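Local coordinates for protein pantothenate synthetase (Francisella tularensis subsp. tularensis, PDB 3N8H) that probably catalyses the ATP-dependent condensation of pantoate with beta-alanine to pantothenate, by way of a pantoyl-adenylate intermediate, at residues V29-A34 / V55-N60. Residues are numbered along the deposited sequence; the frame is centred on the assembly and turned at random.
With AMP (adenosine monophosphate), chain D; PRO (proline), chain C.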
loop_
_atom_site.group_PDB
_atom_site.type_symbol
_atom_site.label_atom_id
_atom_site.label_comp_id
_atom_site.label_asym_id
_atom_site.label_seq_id
_atom_site.Cartn_x
_atom_site.Cartn_y
_atom_site.Cartn_z
ATOM N N VAL A 29 10.330 5.865 -16.124
ATOM C CA VAL A 29 10.433 7.244 -15.649
ATOM C C VAL A 29 9.033 7.837 -15.411
ATOM O O VAL A 29 8.389 8.256 -16.343
ATOM C CB VAL A 29 11.209 8.149 -16.643
ATOM C CG1 VAL A 29 11.343 9.580 -16.073
ATOM C CG2 VAL A 29 12.627 7.606 -16.952
ATOM N N PRO A 30 8.556 7.857 -14.154
ATOM C CA PRO A 30 7.221 8.443 -13.918
ATOM C C PRO A 30 7.303 9.968 -13.935
ATOM O O PRO A 30 8.288 10.538 -13.457
ATOM C CB PRO A 30 6.851 7.942 -12.502
ATOM C CG PRO A 30 8.208 7.753 -11.810
ATOM C CD PRO A 30 9.167 7.311 -12.929
ATOM N N THR A 31 6.288 10.633 -14.474
ATOM C CA THR A 31 6.278 12.108 -14.483
ATOM C C THR A 31 4.827 12.553 -14.419
ATOM O O THR A 31 3.922 11.730 -14.509
ATOM C CB THR A 31 6.938 12.701 -15.784
ATOM O OG1 THR A 31 5.978 12.785 -16.845
ATOM C CG2 THR A 31 8.114 11.842 -16.277
HETATM N N MSE A 32 4.607 13.852 -14.288
HETATM C CA MSE A 32 3.259 14.418 -14.363
HETATM C C MSE A 32 3.162 15.316 -15.613
HETATM O O MSE A 32 2.381 16.256 -15.657
HETATM C CB MSE A 32 2.904 15.187 -13.086
HETATM C CG MSE A 32 3.202 14.405 -11.779
HETATM SE SE MSE A 32 2.044 14.935 -10.285
HETATM C CE MSE A 32 2.643 16.791 -10.119
ATOM N N GLY A 33 3.961 15.021 -16.633
ATOM C CA GLY A 33 3.819 15.703 -17.913
ATOM C C GLY A 33 4.496 17.068 -17.923
ATOM O O GLY A 33 5.238 17.393 -16.992
ATOM N N ALA A 34 4.245 17.862 -18.972
ATOM C CA ALA A 34 4.858 19.203 -19.113
ATOM C C ALA A 34 6.385 19.110 -19.022
ATOM O O ALA A 34 7.033 19.763 -18.190
ATOM C CB ALA A 34 4.298 20.168 -18.070
ATOM N N VAL A 55 7.781 5.782 -20.053
ATOM C CA VAL A 55 7.576 7.055 -19.368
ATOM C C VAL A 55 6.085 7.175 -19.076
ATOM O O VAL A 55 5.265 6.943 -19.966
ATOM C CB VAL A 55 8.051 8.238 -20.246
ATOM C CG1 VAL A 55 7.583 9.584 -19.674
ATOM C CG2 VAL A 55 9.583 8.207 -20.415
ATOM N N SER A 56 5.723 7.479 -17.832
ATOM C CA SER A 56 4.317 7.743 -17.539
ATOM C C SER A 56 4.100 9.261 -17.464
ATOM O O SER A 56 5.017 10.020 -17.146
ATOM C CB SER A 56 3.817 7.029 -16.263
ATOM O OG SER A 56 4.512 7.414 -15.064
ATOM N N ILE A 57 2.899 9.681 -17.819
ATOM C CA ILE A 57 2.440 11.037 -17.603
ATOM C C ILE A 57 1.060 10.913 -16.995
ATOM O O ILE A 57 0.119 10.381 -17.613
ATOM C CB ILE A 57 2.361 11.841 -18.905
ATOM C CG1 ILE A 57 3.769 12.115 -19.446
ATOM C CG2 ILE A 57 1.580 13.158 -18.701
ATOM C CD1 ILE A 57 3.757 12.819 -20.806
ATOM N N PHE A 58 0.965 11.370 -15.753
ATOM C CA PHE A 58 -0.265 11.273 -14.994
ATOM C C PHE A 58 -0.201 12.317 -13.896
ATOM O O PHE A 58 0.621 12.212 -12.972
ATOM C CB PHE A 58 -0.472 9.864 -14.400
ATOM C CG PHE A 58 -1.760 9.725 -13.582
ATOM C CD1 PHE A 58 -1.712 9.450 -12.208
ATOM C CD2 PHE A 58 -3.010 9.891 -14.189
ATOM C CE1 PHE A 58 -2.891 9.334 -11.449
ATOM C CE2 PHE A 58 -4.190 9.782 -13.446
ATOM C CZ PHE A 58 -4.133 9.493 -12.071
ATOM N N VAL A 59 -1.045 13.344 -14.034
ATOM C CA VAL A 59 -1.190 14.348 -13.008
ATOM C C VAL A 59 -2.084 13.785 -11.907
ATOM O O VAL A 59 -3.321 13.809 -11.988
ATOM C CB VAL A 59 -1.794 15.667 -13.542
ATOM C CG1 VAL A 59 -1.701 16.720 -12.460
ATOM C CG2 VAL A 59 -1.055 16.166 -14.818
ATOM N N ASN A 60 -1.441 13.279 -10.871
ATOM C CA ASN A 60 -2.130 12.591 -9.790
ATOM C C ASN A 60 -2.857 13.530 -8.826
ATOM O O ASN A 60 -2.210 14.219 -8.036
ATOM C CB ASN A 60 -1.129 11.711 -9.028
ATOM C CG ASN A 60 -1.754 11.020 -7.855
ATOM O OD1 ASN A 60 -2.880 10.543 -7.945
ATOM N ND2 ASN A 60 -1.035 10.968 -6.738
HETATM P P AMP D . 7.421 15.735 -11.657
HETATM O O1P AMP D . 6.953 15.555 -13.098
HETATM O O2P AMP D . 7.814 17.123 -11.252
HETATM O O3P AMP D . 6.533 15.072 -10.668
HETATM O "O5'" AMP D . 8.872 15.010 -11.669
HETATM C "C5'" AMP D . 9.087 13.730 -12.265
HETATM C "C4'" AMP D . 10.486 13.248 -11.970
HETATM O "O4'" AMP D . 11.443 14.191 -12.549
HETATM C "C3'" AMP D . 10.816 13.144 -10.471
HETATM O "O3'" AMP D . 11.718 12.047 -10.247
HETATM C "C2'" AMP D . 11.535 14.462 -10.212
HETATM O "O2'" AMP D . 12.378 14.499 -9.072
HETATM C "C1'" AMP D . 12.309 14.641 -11.516
HETATM N N9 AMP D . 12.732 16.030 -11.733
HETATM C C8 AMP D . 11.935 17.122 -11.665
HETATM N N7 AMP D . 12.662 18.254 -11.880
HETATM C C5 AMP D . 13.954 17.882 -12.059
HETATM C C6 AMP D . 15.228 18.582 -12.327
HETATM N N6 AMP D . 15.240 19.922 -12.420
HETATM N N1 AMP D . 16.355 17.860 -12.464
HETATM C C2 AMP D . 16.317 16.512 -12.337
HETATM N N3 AMP D . 15.193 15.802 -12.101
HETATM C C4 AMP D . 13.993 16.421 -11.959
HETATM N N PRO C . 6.307 16.926 -8.280
HETATM C CA PRO C . 5.226 16.276 -7.545
HETATM C C PRO C . 4.161 17.300 -7.150
HETATM O O PRO C . 4.386 18.505 -7.322
HETATM C CB PRO C . 5.936 15.732 -6.305
HETATM C CG PRO C . 7.325 15.454 -6.777
HETATM C CD PRO C . 7.639 16.519 -7.798
HETATM O O HOH W 1 3.172 9.243 -13.843
#
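Val29 and Val55 pair side by side on parallel strands 26-31 and 52-57, the two strands of a beta-alpha-beta unit whose connection is helix 37-49, in the Rossmann-like domain of a HUP-clan ligase. The backbone ladder is sparse: Ser56 N donates to Val29 O and, further on, Phe58 N to Thr31 O at 3.2 Å, while the bond from Thr31 N to Ser56 O is weak. Proline suits position 30 because the rungs to 55-60 use Val29 O, Thr31 N and Thr31 O, and need no N-H from the residue between.

Thr31 makes up for the bent backbone bond. With chi1 at 86°, its hydroxyl lies between the backbone N and the carbonyl carbon; OG1 donates to Ser56 O (2.9 Å) in the carbonyl plane and accepts from Gly33 N (3.0 Å), two residues on, closing an ST turn. On the other face of the sheet, Ser56 OG packs against Pro30 CA, and a water that donates to Thr31 O also bonds Ser56 OG.

Apolar contacts fill the rest. Branched Val29 and Val55 face helix 37-49, on the same side as Thr31 and Ile57. Gly33, with positive phi and no side chain, lets its CA lie 3.5 Å from Ile57 CG2.

Met32, present as selenomethionine, carries the contact into the active site. Its CG, anti to the carbonyl carbon, passes 3.6 Å from Phe58 O; the bend at chi3 (-64°) then turns CE to within 3.4 Å of C of the bound proline. Its backbone meets the nucleotide: Met32 N donates to AMP O1P at 3.1 Å, with an N-H...O angle of 160°.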